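Local coordinates for putative cell adhesion protein (PDB 3LIU) that probably serves as a fimbrillin-type subunit of a bacterial pilus, with a likely part in cell adhesion, at residues V43-G49 against V86-A92; T126-V131 against V214-E219; A20-S25 against G70-V74; L132-V137 against K161-G165. All blocks are in the same frame, centred on the assembly; numbering follows the deposited sequence. Where two conformers were deposited one is given.

Contact 1 of 4, residues V43-G49 against V86-A92; sequences VNTLTVG and VVVVANA
T47 and V89 are bonded to each other through both peptide groups, and about this pair strands 45-49 and 86-90 run antiparallel with their axes 4.6 Å apart at closest approach. T47 N meets V89 O at 2.8 Å in an almost straight bond (178° at the hydrogen), and V89 N returns one to T47 O. G49 and V87 repeat the pattern, while L46 with A90 and V48 with V88 are the non-hydrogen-bonded pairs, in which CA-H groups lean on backbone carbonyls.

Where strand 86-90 ends, a side chain extends the pairing. N91 has positive phi (67°); its N still bonds T45 O, and OD1 accepts N44 N at 2.8 Å, in the carbonyl plane and on a lone pair, and T45 N more weakly. CG beside its own backbone N (chi1 -60°) turns the amide to this task, and ND2, bonded to D42 O and L125 O, fixes its rotation.

This is neighbouring-strand pairing, consistent with the transthyretin-like beta fold to which the FimA family is assigned. Apolar contacts belong to the face carrying L46, V48, V88 and A90: L46 CD2 lies 3.7 Å from V88 CG1 and 3.9 Å from A90 CB, and L21 and I23 of strand 16-24 pack against the same face.

Water bridges occupy the opposite face. One water joins T45 OG1, T47 OG1, V89 O and A92 N; a second lies 2.6 Å from T45 OG1 and donates to A92 O. T47 OG1 is also bonded to T61.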
loop_
_atom_site.group_PDB
_atom_site.type_symbol
_atom_site.label_atom_id
_atom_site.label_comp_id
_atom_site.label_asym_id
_atom_site.label_seq_id
_atom_site.Cartn_x
_atom_site.Cartn_y
_atom_site.Cartn_z
ATOM N N VAL A 43 -14.855 -5.676 -3.122
ATOM C CA VAL A 43 -14.824 -6.646 -2.053
ATOM C C VAL A 43 -15.388 -7.906 -2.617
ATOM O O VAL A 43 -16.589 -8.033 -2.803
ATOM C CB VAL A 43 -15.640 -6.157 -0.865
ATOM C CG1 VAL A 43 -15.784 -7.244 0.174
ATOM C CG2 VAL A 43 -14.975 -4.854 -0.310
ATOM N N ASN A 44 -14.522 -8.847 -2.936
ATOM C CA ASN A 44 -14.958 -10.098 -3.581
ATOM C C ASN A 44 -15.142 -11.237 -2.581
ATOM O O ASN A 44 -16.097 -11.993 -2.630
ATOM C CB ASN A 44 -13.891 -10.485 -4.592
ATOM C CG ASN A 44 -13.706 -9.444 -5.632
ATOM O OD1 ASN A 44 -14.679 -8.924 -6.155
ATOM N ND2 ASN A 44 -12.457 -9.137 -5.962
ATOM N N THR A 45 -14.204 -11.351 -1.651
ATOM C CA THR A 45 -14.270 -12.391 -0.624
ATOM C C THR A 45 -14.069 -11.716 0.709
ATOM O O THR A 45 -13.389 -10.686 0.782
ATOM C CB THR A 45 -13.180 -13.497 -0.786
ATOM O OG1 THR A 45 -11.877 -12.920 -0.626
ATOM C CG2 THR A 45 -13.269 -14.237 -2.139
ATOM N N LEU A 46 -14.650 -12.312 1.745
ATOM C CA LEU A 46 -14.374 -11.945 3.134
ATOM C C LEU A 46 -13.908 -13.153 3.936
ATOM O O LEU A 46 -14.550 -14.227 3.931
ATOM C CB LEU A 46 -15.605 -11.346 3.805
ATOM C CG LEU A 46 -15.993 -10.000 3.193
ATOM C CD1 LEU A 46 -17.338 -9.576 3.773
ATOM C CD2 LEU A 46 -14.955 -8.945 3.484
ATOM N N THR A 47 -12.779 -12.973 4.616
ATOM C CA THR A 47 -12.292 -13.946 5.593
ATOM C C THR A 47 -12.507 -13.364 6.959
ATOM O O THR A 47 -12.055 -12.260 7.236
ATOM C CB THR A 47 -10.796 -14.250 5.398
ATOM O OG1 THR A 47 -10.588 -14.744 4.074
ATOM C CG2 THR A 47 -10.316 -15.297 6.395
ATOM N N VAL A 48 -13.198 -14.104 7.810
ATOM C CA VAL A 48 -13.570 -13.669 9.151
ATOM C C VAL A 48 -12.894 -14.595 10.166
ATOM O O VAL A 48 -12.967 -15.832 10.073
ATOM C CB VAL A 48 -15.095 -13.700 9.324
ATOM C CG1 VAL A 48 -15.505 -13.264 10.737
ATOM C CG2 VAL A 48 -15.793 -12.826 8.237
ATOM N N GLY A 49 -12.190 -13.996 11.108
ATOM C CA GLY A 49 -11.587 -14.758 12.196
ATOM C C GLY A 49 -12.325 -14.407 13.461
ATOM O O GLY A 49 -12.398 -13.207 13.830
ATOM N N VAL A 86 -13.017 -10.360 16.804
ATOM C CA VAL A 86 -13.388 -10.622 15.415
ATOM C C VAL A 86 -12.647 -9.648 14.528
ATOM O O VAL A 86 -12.622 -8.466 14.812
ATOM C CB VAL A 86 -14.888 -10.406 15.227
ATOM C CG1 VAL A 86 -15.313 -10.631 13.802
ATOM C CG2 VAL A 86 -15.673 -11.305 16.188
ATOM N N VAL A 87 -12.059 -10.170 13.455
ATOM C CA VAL A 87 -11.399 -9.359 12.446
ATOM C C VAL A 87 -11.809 -9.861 11.051
ATOM O O VAL A 87 -12.001 -11.057 10.824
ATOM C CB VAL A 87 -9.849 -9.322 12.652
ATOM C CG1 VAL A 87 -9.264 -10.737 12.833
ATOM C CG2 VAL A 87 -9.148 -8.575 11.500
ATOM N N VAL A 88 -11.964 -8.933 10.123
ATOM C CA VAL A 88 -12.416 -9.243 8.801
ATOM C C VAL A 88 -11.339 -8.817 7.834
ATOM O O VAL A 88 -10.833 -7.689 7.913
ATOM C CB VAL A 88 -13.705 -8.464 8.497
ATOM C CG1 VAL A 88 -14.233 -8.769 7.078
ATOM C CG2 VAL A 88 -14.739 -8.779 9.559
ATOM N N VAL A 89 -11.015 -9.714 6.903
ATOM C CA VAL A 89 -10.090 -9.445 5.834
ATOM C C VAL A 89 -10.796 -9.603 4.489
ATOM O O VAL A 89 -11.354 -10.648 4.176
ATOM C CB VAL A 89 -8.850 -10.405 5.881
ATOM C CG1 VAL A 89 -7.926 -10.157 4.627
ATOM C CG2 VAL A 89 -8.052 -10.207 7.187
ATOM N N ALA A 90 -10.741 -8.579 3.664
ATOM C CA ALA A 90 -11.258 -8.661 2.287
ATOM C C ALA A 90 -10.175 -9.060 1.311
ATOM O O ALA A 90 -9.036 -8.571 1.386
ATOM C CB ALA A 90 -11.878 -7.304 1.838
ATOM N N ASN A 91 -10.561 -9.920 0.369
ATOM C CA ASN A 91 -9.780 -10.209 -0.837
ATOM C C ASN A 91 -8.444 -10.929 -0.553
ATOM O O ASN A 91 -7.464 -10.724 -1.241
ATOM C CB ASN A 91 -9.558 -8.924 -1.642
ATOM C CG ASN A 91 -10.874 -8.279 -2.096
ATOM O OD1 ASN A 91 -11.819 -8.976 -2.410
ATOM N ND2 ASN A 91 -10.944 -6.941 -2.067
ATOM N N ALA A 92 -8.402 -11.739 0.493
ATOM C CA ALA A 92 -7.207 -12.521 0.778
ATOM C C ALA A 92 -6.923 -13.497 -0.361
ATOM O O ALA A 92 -7.831 -14.209 -0.841
ATOM C CB ALA A 92 -7.337 -13.257 2.105
HETATM O O HOH W 1 -10.897 -12.646 2.076
HETATM O O HOH W 2 -9.983 -13.433 -2.270
#

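Contact 2 of 4, residues T126-V131 against V214-E219; sequences TMSSKV and VASTEE
V131 and T217 make the direct backbone bond of this contact: V131 N meets T217 O at 3.0 Å, nearly straight at the hydrogen (169°) but tilted 32° from the carbonyl plane. The same oxygen receives a water that also donates to V131 O, so T217 O is gripped twice. Within the loop, S216 OG bonds E218 O at 2.6 Å, drawing the chain into a compact turn.

Water carries most of the remaining polar contact. One molecule accepts from S128 OG and S216 N and donates to S129 O, bridging the two backbones where S129 and S216 stand too far apart to bond directly; S128 OG has a further partner in D174 OD1. Another water links K130 N with E219 OE1, and a third spans K130 NZ and E218 OE1; with 5.9 Å between NZ and that oxygen, the opposite charges are not in contact, and the water links them.

Carbon contacts are few. S128 CB presses on A215 CB at 3.5 Å, tighter than usual, and T126 CG2 meets V214 CG2 at 4.0 Å with the two side chains crossing near a right angle. K130 CB rests 3.4 Å from T217 O before its extended chain runs outward.

Segment 126-131 is flanked by strand 82-90 and strand 172-185, both bonded to its backbone. Segment 214-219 leaves strand 193-213 of a second sheet, and I110 of helix 106-110 packs on A215 and T217, so the contact lays the loop after strand 193-213 against strand 127-136.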
loop_
_atom_site.group_PDB
_atom_site.type_symbol
_atom_site.label_atom_id
_atom_site.label_comp_id
_atom_site.label_asym_id
_atom_site.label_seq_id
_atom_site.Cartn_x
_atom_site.Cartn_y
_atom_site.Cartn_z
ATOM N N THR A 126 -6.191 -6.246 -0.913
ATOM C CA THR A 126 -6.416 -6.752 0.422
ATOM C C THR A 126 -6.809 -5.591 1.340
ATOM O O THR A 126 -6.152 -4.555 1.349
ATOM C CB THR A 126 -5.178 -7.438 1.019
ATOM O OG1 THR A 126 -4.579 -8.318 0.047
ATOM C CG2 THR A 126 -5.603 -8.241 2.282
HETATM N N MSE A 127 -7.866 -5.766 2.120
HETATM C CA MSE A 127 -8.302 -4.750 3.104
HETATM C C MSE A 127 -8.618 -5.448 4.427
HETATM O O MSE A 127 -8.974 -6.625 4.425
HETATM C CB MSE A 127 -9.609 -4.069 2.635
HETATM C CG MSE A 127 -9.570 -3.477 1.276
HETATM SE SE MSE A 127 -11.344 -3.456 0.513
HETATM C CE MSE A 127 -10.842 -2.846 -1.290
ATOM N N SER A 128 -8.553 -4.725 5.532
ATOM C CA SER A 128 -8.930 -5.283 6.823
ATOM C C SER A 128 -9.677 -4.311 7.697
ATOM O O SER A 128 -9.523 -3.125 7.567
ATOM C CB SER A 128 -7.709 -5.727 7.614
ATOM O OG SER A 128 -6.721 -4.715 7.624
ATOM N N SER A 129 -10.464 -4.869 8.606
ATOM C CA SER A 129 -11.093 -4.143 9.698
ATOM C C SER A 129 -10.158 -4.075 10.879
ATOM O O SER A 129 -9.112 -4.700 10.884
ATOM C CB SER A 129 -12.360 -4.880 10.119
ATOM O OG SER A 129 -12.073 -6.049 10.893
ATOM N N LYS A 130 -10.551 -3.321 11.887
ATOM C CA LYS A 130 -9.875 -3.377 13.187
ATOM C C LYS A 130 -10.321 -4.616 13.895
ATOM O O LYS A 130 -11.234 -5.307 13.418
ATOM C CB LYS A 130 -10.233 -2.165 14.018
ATOM C CG LYS A 130 -11.663 -2.152 14.610
ATOM C CD LYS A 130 -11.831 -0.944 15.552
ATOM C CE LYS A 130 -13.290 -0.571 15.842
ATOM N NZ LYS A 130 -13.289 0.303 17.061
ATOM N N VAL A 131 -9.736 -4.887 15.060
ATOM C CA VAL A 131 -10.193 -5.995 15.872
ATOM C C VAL A 131 -11.416 -5.572 16.685
ATOM O O VAL A 131 -11.345 -4.585 17.393
ATOM C CB VAL A 131 -9.075 -6.523 16.818
ATOM C CG1 VAL A 131 -9.600 -7.612 17.727
ATOM C CG2 VAL A 131 -7.885 -7.064 16.005
ATOM N N VAL A 214 -1.452 -8.515 7.568
ATOM C CA VAL A 214 -2.756 -8.432 6.941
ATOM C C VAL A 214 -3.677 -7.409 7.645
ATOM O O VAL A 214 -4.538 -6.826 7.006
ATOM C CB VAL A 214 -3.430 -9.814 6.828
ATOM C CG1 VAL A 214 -3.902 -10.352 8.187
ATOM C CG2 VAL A 214 -4.570 -9.763 5.809
ATOM N N ALA A 215 -3.514 -7.225 8.950
ATOM C CA ALA A 215 -4.417 -6.356 9.706
ATOM C C ALA A 215 -3.712 -5.801 10.919
ATOM O O ALA A 215 -2.668 -6.345 11.325
ATOM C CB ALA A 215 -5.670 -7.106 10.082
ATOM N N SER A 216 -4.278 -4.706 11.455
ATOM C CA SER A 216 -3.866 -4.074 12.686
ATOM C C SER A 216 -4.978 -4.126 13.739
ATOM O O SER A 216 -6.172 -4.201 13.413
ATOM C CB SER A 216 -3.486 -2.608 12.440
ATOM O OG SER A 216 -4.602 -1.887 11.976
ATOM N N THR A 217 -4.584 -4.032 15.004
ATOM C CA THR A 217 -5.531 -4.041 16.110
ATOM C C THR A 217 -6.490 -2.863 16.063
ATOM O O THR A 217 -7.728 -3.011 16.214
ATOM C CB THR A 217 -4.800 -3.993 17.465
ATOM O OG1 THR A 217 -4.058 -5.200 17.618
ATOM C CG2 THR A 217 -5.784 -3.895 18.565
ATOM N N GLU A 218 -5.918 -1.691 15.832
ATOM C CA GLU A 218 -6.694 -0.486 15.715
ATOM C C GLU A 218 -7.083 -0.228 14.252
ATOM O O GLU A 218 -6.485 -0.742 13.286
ATOM C CB GLU A 218 -5.937 0.716 16.308
ATOM C CG GLU A 218 -5.415 0.540 17.759
ATOM C CD GLU A 218 -6.511 0.180 18.757
ATOM O OE1 GLU A 218 -7.645 0.681 18.590
ATOM O OE2 GLU A 218 -6.236 -0.595 19.713
ATOM N N GLU A 219 -8.121 0.578 14.097
ATOM C CA GLU A 219 -8.576 1.016 12.775
ATOM C C GLU A 219 -7.479 1.797 12.104
ATOM O O GLU A 219 -6.968 2.746 12.682
ATOM C CB GLU A 219 -9.788 1.937 12.951
ATOM C CG GLU A 219 -10.364 2.437 11.663
ATOM C CD GLU A 219 -11.316 1.475 11.103
ATOM O OE1 GLU A 219 -11.185 0.284 11.405
ATOM O OE2 GLU A 219 -12.230 1.920 10.417
HETATM O O HOH W 3 -6.699 -3.458 10.406
HETATM O O HOH W 4 -12.999 -1.692 11.389
HETATM O O HOH W 5 -10.562 -0.297 18.316
HETATM O O HOH W 6 -9.554 -2.699 18.143
#

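Contact 3 of 4, residues A20-S25 against G70-V74; sequences ALAIKS and GTKDV
I23 and K72 form an antiparallel hydrogen-bonded pair, I23 N to K72 O at 2.8 Å and K72 N back to I23 O, in strands whose directions lie 154° apart, with V74 N bonded to L21 O at 3.0 Å, a weak return bond from L21 N, and A22 facing D73 in the non-hydrogen-bonded position between.

The side chains of I23 and K72 lie alongside each other, pointing the same way. CG1 of I23 stands between backbone N and carbonyl carbon (chi1 68°), which carries CD1 to within 4.1 Å of K72 CB. The lysine chain continues past S25 OG and delivers NZ to V43 O. On the opposite face D73 OD1 comes unusually close (3.1 Å) to A22 CB, while OD2 is bonded to N67. Past the strands the pairing frays: S25 N makes only a weak, bent bond to G70 O, and S25 O lies 3.1 Å from G70 O, two acceptors side by side.

In chemical terms, one face of this pairing of strands 16-24 and 71-80 is largely apolar, L21 and I23 meeting V86 and V88, with K72 reaching along it to V43 O; the other carries T71 and D73, which have polar partners in D69 and N67.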
loop_
_atom_site.group_PDB
_atom_site.type_symbol
_atom_site.label_atom_id
_atom_site.label_comp_id
_atom_site.label_asym_id
_atom_site.label_seq_id
_atom_site.Cartn_x
_atom_site.Cartn_y
_atom_site.Cartn_z
ATOM N N ALA A 20 -23.621 -13.578 11.381
ATOM C CA ALA A 20 -23.635 -12.935 10.070
ATOM C C ALA A 20 -23.059 -11.539 10.243
ATOM O O ALA A 20 -23.226 -10.894 11.289
ATOM C CB ALA A 20 -25.031 -12.882 9.478
ATOM N N LEU A 21 -22.381 -11.069 9.216
ATOM C CA LEU A 21 -21.554 -9.864 9.354
ATOM C C LEU A 21 -21.718 -9.003 8.107
ATOM O O LEU A 21 -21.738 -9.533 7.025
ATOM C CB LEU A 21 -20.089 -10.272 9.624
ATOM C CG LEU A 21 -19.079 -9.179 9.972
ATOM C CD1 LEU A 21 -18.012 -9.701 10.931
ATOM C CD2 LEU A 21 -18.452 -8.558 8.718
ATOM N N ALA A 22 -21.902 -7.687 8.269
ATOM C CA ALA A 22 -22.017 -6.766 7.141
ATOM C C ALA A 22 -20.861 -5.759 7.135
ATOM O O ALA A 22 -20.502 -5.206 8.206
ATOM C CB ALA A 22 -23.352 -6.078 7.175
ATOM N N ILE A 23 -20.236 -5.555 5.963
ATOM C CA ILE A 23 -19.143 -4.541 5.831
ATOM C C ILE A 23 -19.555 -3.335 4.989
ATOM O O ILE A 23 -20.423 -3.434 4.086
ATOM C CB ILE A 23 -17.828 -5.163 5.272
ATOM C CG1 ILE A 23 -17.997 -5.598 3.805
ATOM C CG2 ILE A 23 -17.417 -6.388 6.146
ATOM C CD1 ILE A 23 -17.775 -4.505 2.747
ATOM N N LYS A 24 -18.967 -2.188 5.296
ATOM C CA LYS A 24 -19.227 -0.977 4.535
ATOM C C LYS A 24 -18.452 -1.028 3.228
ATOM O O LYS A 24 -17.275 -1.375 3.223
ATOM C CB LYS A 24 -18.799 0.249 5.324
ATOM C CG LYS A 24 -19.256 1.567 4.730
ATOM C CD LYS A 24 -18.409 2.736 5.292
ATOM C CE LYS A 24 -18.793 3.071 6.727
ATOM N NZ LYS A 24 -17.721 3.817 7.452
ATOM N N SER A 25 -19.117 -0.680 2.123
ATOM C CA SER A 25 -18.540 -0.833 0.780
ATOM C C SER A 25 -18.665 0.471 -0.018
ATOM O O SER A 25 -19.711 1.134 0.042
ATOM C CB SER A 25 -19.261 -1.975 0.029
ATOM O OG SER A 25 -18.400 -2.597 -0.912
ATOM N N GLY A 70 -25.595 -0.734 -0.588
ATOM C CA GLY A 70 -24.138 -0.578 -0.714
ATOM C C GLY A 70 -23.270 -1.206 0.393
ATOM O O GLY A 70 -22.104 -0.827 0.566
ATOM N N THR A 71 -23.824 -2.139 1.148
ATOM C CA THR A 71 -23.027 -2.962 2.069
ATOM C C THR A 71 -22.873 -4.338 1.432
ATOM O O THR A 71 -23.602 -4.682 0.487
ATOM C CB THR A 71 -23.715 -3.143 3.432
ATOM O OG1 THR A 71 -24.967 -3.840 3.274
ATOM C CG2 THR A 71 -23.966 -1.818 4.066
ATOM N N LYS A 72 -21.918 -5.122 1.924
ATOM C CA LYS A 72 -21.827 -6.520 1.519
ATOM C C LYS A 72 -21.813 -7.378 2.754
ATOM O O LYS A 72 -21.343 -6.933 3.793
ATOM C CB LYS A 72 -20.570 -6.750 0.707
ATOM C CG LYS A 72 -20.516 -5.914 -0.560
ATOM C CD LYS A 72 -19.511 -6.466 -1.510
ATOM C CE LYS A 72 -20.125 -6.748 -2.842
ATOM N NZ LYS A 72 -19.108 -7.374 -3.721
ATOM N N ASP A 73 -22.328 -8.603 2.629
ATOM C CA ASP A 73 -22.566 -9.492 3.772
ATOM C C ASP A 73 -21.798 -10.788 3.612
ATOM O O ASP A 73 -21.524 -11.225 2.481
ATOM C CB ASP A 73 -24.085 -9.829 3.854
ATOM C CG ASP A 73 -24.949 -8.570 4.027
ATOM O OD1 ASP A 73 -24.534 -7.679 4.808
ATOM O OD2 ASP A 73 -25.997 -8.430 3.356
ATOM N N VAL A 74 -21.476 -11.407 4.745
ATOM C CA VAL A 74 -21.040 -12.805 4.775
ATOM C C VAL A 74 -22.123 -13.567 5.517
ATOM O O VAL A 74 -22.457 -13.226 6.645
ATOM C CB VAL A 74 -19.651 -12.983 5.445
ATOM C CG1 VAL A 74 -19.653 -12.454 6.864
ATOM C CG2 VAL A 74 -19.225 -14.439 5.424
#

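Contact 4 of 4, residues L132-V137 against K161-G165; sequences LDVTLV and KEVYG
V163 turns CG1 anti to its carbonyl carbon (chi1 -60°), bringing that methyl to 3.5 Å from T135 O and leaving CG2 between the backbone N and the carbonyl carbon, 3.9 Å from V134 CB. The neighbouring Y164 swings its ring anti to its backbone N (chi1 164°), carrying CE1 to 3.6 Å from L132 CD2. V163 with V134, and Y164 with L132, cross at about a right angle.

No direct hydrogen bond joins the segments, though they run roughly antiparallel. Strand 132-136 is instead paired with strand 82-90, and strand 158-162 with 141-144, so the turn at 163-165 is laid against a strand it does not extend. The packing belongs to the beta-rich fold of the FimA family; the centre of the contact lies about 30 Å from the centre of the chain.

Water bridges the gap. One molecule accepts from T135 N and donates to V163 O at 2.6 Å; another donates to T135 O and accepts from K161 NZ at 2.8 Å. The lysine also lies across V137, with K161 CD 3.9 Å from V137 CG2. The turn itself is drawn in by E162 OE2, which accepts a bond from G165 N and a weak one from Y164 N, and is bonded to G145 N as well.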
loop_
_atom_site.group_PDB
_atom_site.type_symbol
_atom_site.label_atom_id
_atom_site.label_comp_id
_atom_site.label_asym_id
_atom_site.label_seq_id
_atom_site.Cartn_x
_atom_site.Cartn_y
_atom_site.Cartn_z
ATOM N N LEU A 132 -12.522 -6.304 16.538
ATOM C CA LEU A 132 -13.795 -6.012 17.216
ATOM C C LEU A 132 -13.912 -6.846 18.467
ATOM O O LEU A 132 -13.440 -7.983 18.511
ATOM C CB LEU A 132 -14.997 -6.334 16.293
ATOM C CG LEU A 132 -14.919 -5.745 14.874
ATOM C CD1 LEU A 132 -16.097 -6.153 13.980
ATOM C CD2 LEU A 132 -14.867 -4.259 14.978
ATOM N N ASP A 133 -14.515 -6.287 19.499
ATOM C CA ASP A 133 -14.838 -7.051 20.694
ATOM C C ASP A 133 -16.357 -7.175 20.845
ATOM O O ASP A 133 -17.023 -6.178 21.013
ATOM C CB ASP A 133 -14.222 -6.371 21.930
ATOM C CG ASP A 133 -14.570 -7.096 23.227
ATOM O OD1 ASP A 133 -14.350 -8.328 23.307
ATOM O OD2 ASP A 133 -15.063 -6.437 24.160
ATOM N N VAL A 134 -16.888 -8.382 20.825
ATOM C CA VAL A 134 -18.320 -8.614 20.907
ATOM C C VAL A 134 -18.650 -9.782 21.836
ATOM O O VAL A 134 -17.804 -10.645 22.113
ATOM C CB VAL A 134 -18.919 -8.916 19.510
ATOM C CG1 VAL A 134 -18.680 -7.740 18.569
ATOM C CG2 VAL A 134 -18.368 -10.230 18.938
ATOM N N THR A 135 -19.880 -9.809 22.325
ATOM C CA THR A 135 -20.369 -10.985 23.063
ATOM C C THR A 135 -21.433 -11.690 22.236
ATOM O O THR A 135 -22.501 -11.139 21.961
ATOM C CB THR A 135 -20.870 -10.612 24.459
ATOM O OG1 THR A 135 -19.793 -9.983 25.147
ATOM C CG2 THR A 135 -21.358 -11.871 25.259
ATOM N N LEU A 136 -21.099 -12.899 21.801
ATOM C CA LEU A 136 -21.998 -13.702 20.977
ATOM C C LEU A 136 -22.969 -14.438 21.893
ATOM O O LEU A 136 -22.561 -15.078 22.850
ATOM C CB LEU A 136 -21.189 -14.682 20.089
ATOM C CG LEU A 136 -20.166 -14.042 19.115
ATOM C CD1 LEU A 136 -19.130 -15.047 18.554
ATOM C CD2 LEU A 136 -20.857 -13.293 17.977
ATOM N N VAL A 137 -24.259 -14.337 21.591
ATOM C CA VAL A 137 -25.317 -14.954 22.393
ATOM C C VAL A 137 -25.584 -16.352 21.859
ATOM O O VAL A 137 -25.641 -16.579 20.645
ATOM C CB VAL A 137 -26.592 -14.093 22.358
ATOM C CG1 VAL A 137 -27.758 -14.790 23.054
ATOM C CG2 VAL A 137 -26.305 -12.771 23.010
ATOM N N LYS A 161 -29.713 -10.883 17.090
ATOM C CA LYS A 161 -29.237 -9.771 17.906
ATOM C C LYS A 161 -28.017 -9.148 17.284
ATOM O O LYS A 161 -27.057 -9.863 16.953
ATOM C CB LYS A 161 -28.879 -10.256 19.294
ATOM C CG LYS A 161 -28.689 -9.120 20.304
ATOM C CD LYS A 161 -28.011 -9.624 21.570
ATOM C CE LYS A 161 -28.081 -8.607 22.673
ATOM N NZ LYS A 161 -26.879 -8.660 23.509
ATOM N N GLU A 162 -28.075 -7.837 17.090
ATOM C CA GLU A 162 -26.898 -7.067 16.699
ATOM C C GLU A 162 -26.005 -6.913 17.949
ATOM O O GLU A 162 -26.445 -6.448 19.012
ATOM C CB GLU A 162 -27.312 -5.708 16.142
ATOM C CG GLU A 162 -26.138 -4.757 15.860
ATOM C CD GLU A 162 -25.262 -5.237 14.741
ATOM O OE1 GLU A 162 -25.801 -5.789 13.749
ATOM O OE2 GLU A 162 -24.028 -5.041 14.837
ATOM N N VAL A 163 -24.760 -7.339 17.819
ATOM C CA VAL A 163 -23.857 -7.421 18.953
ATOM C C VAL A 163 -22.696 -6.438 18.862
ATOM O O VAL A 163 -21.939 -6.297 19.802
ATOM C CB VAL A 163 -23.332 -8.865 19.160
ATOM C CG1 VAL A 163 -24.487 -9.827 19.405
ATOM C CG2 VAL A 163 -22.450 -9.329 17.999
ATOM N N TYR A 164 -22.586 -5.724 17.752
ATOM C CA TYR A 164 -21.536 -4.722 17.542
ATOM C C TYR A 164 -22.156 -3.328 17.540
ATOM O O TYR A 164 -21.727 -2.462 18.303
ATOM C CB TYR A 164 -20.817 -4.993 16.221
ATOM C CG TYR A 164 -19.974 -3.866 15.647
ATOM C CD1 TYR A 164 -18.764 -3.495 16.238
ATOM C CD2 TYR A 164 -20.340 -3.242 14.475
ATOM C CE1 TYR A 164 -17.959 -2.469 15.699
ATOM C CE2 TYR A 164 -19.529 -2.227 13.904
ATOM C CZ TYR A 164 -18.344 -1.858 14.527
ATOM O OH TYR A 164 -17.555 -0.852 13.995
ATOM N N GLY A 165 -23.142 -3.087 16.685
ATOM C CA GLY A 165 -23.991 -1.891 16.862
ATOM C C GLY A 165 -23.521 -0.529 16.346
ATOM O O GLY A 165 -24.118 0.499 16.692
HETATM O O HOH W 7 -21.416 -7.431 22.137
HETATM O O HOH W 8 -24.211 -9.336 23.048
#

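How the contacts relate
Along the chain contacts 1 and 3 interleave, strand 16-24 preceding 45-52 and 71-80 preceding 82-90, and both close before contact 2 opens; contact 4 falls within the span that contact 2 brackets. Strand 82-90 is the common neighbour: the backbone of segment 86-92 bonds to 126-131 in contact 2 and to L132 in contact 4, while the face carrying L46 and V88 in contact 1 packs on contact 3. Centres of contacts 1 and 2, and of 1 and 3, lie about 10 Å apart; contacts 2 and 4, which share strand 127-136, about 18 Å. All four reach one set of paired strands; contact 2 alone also includes the loop after strand 193-213 of the second sheet.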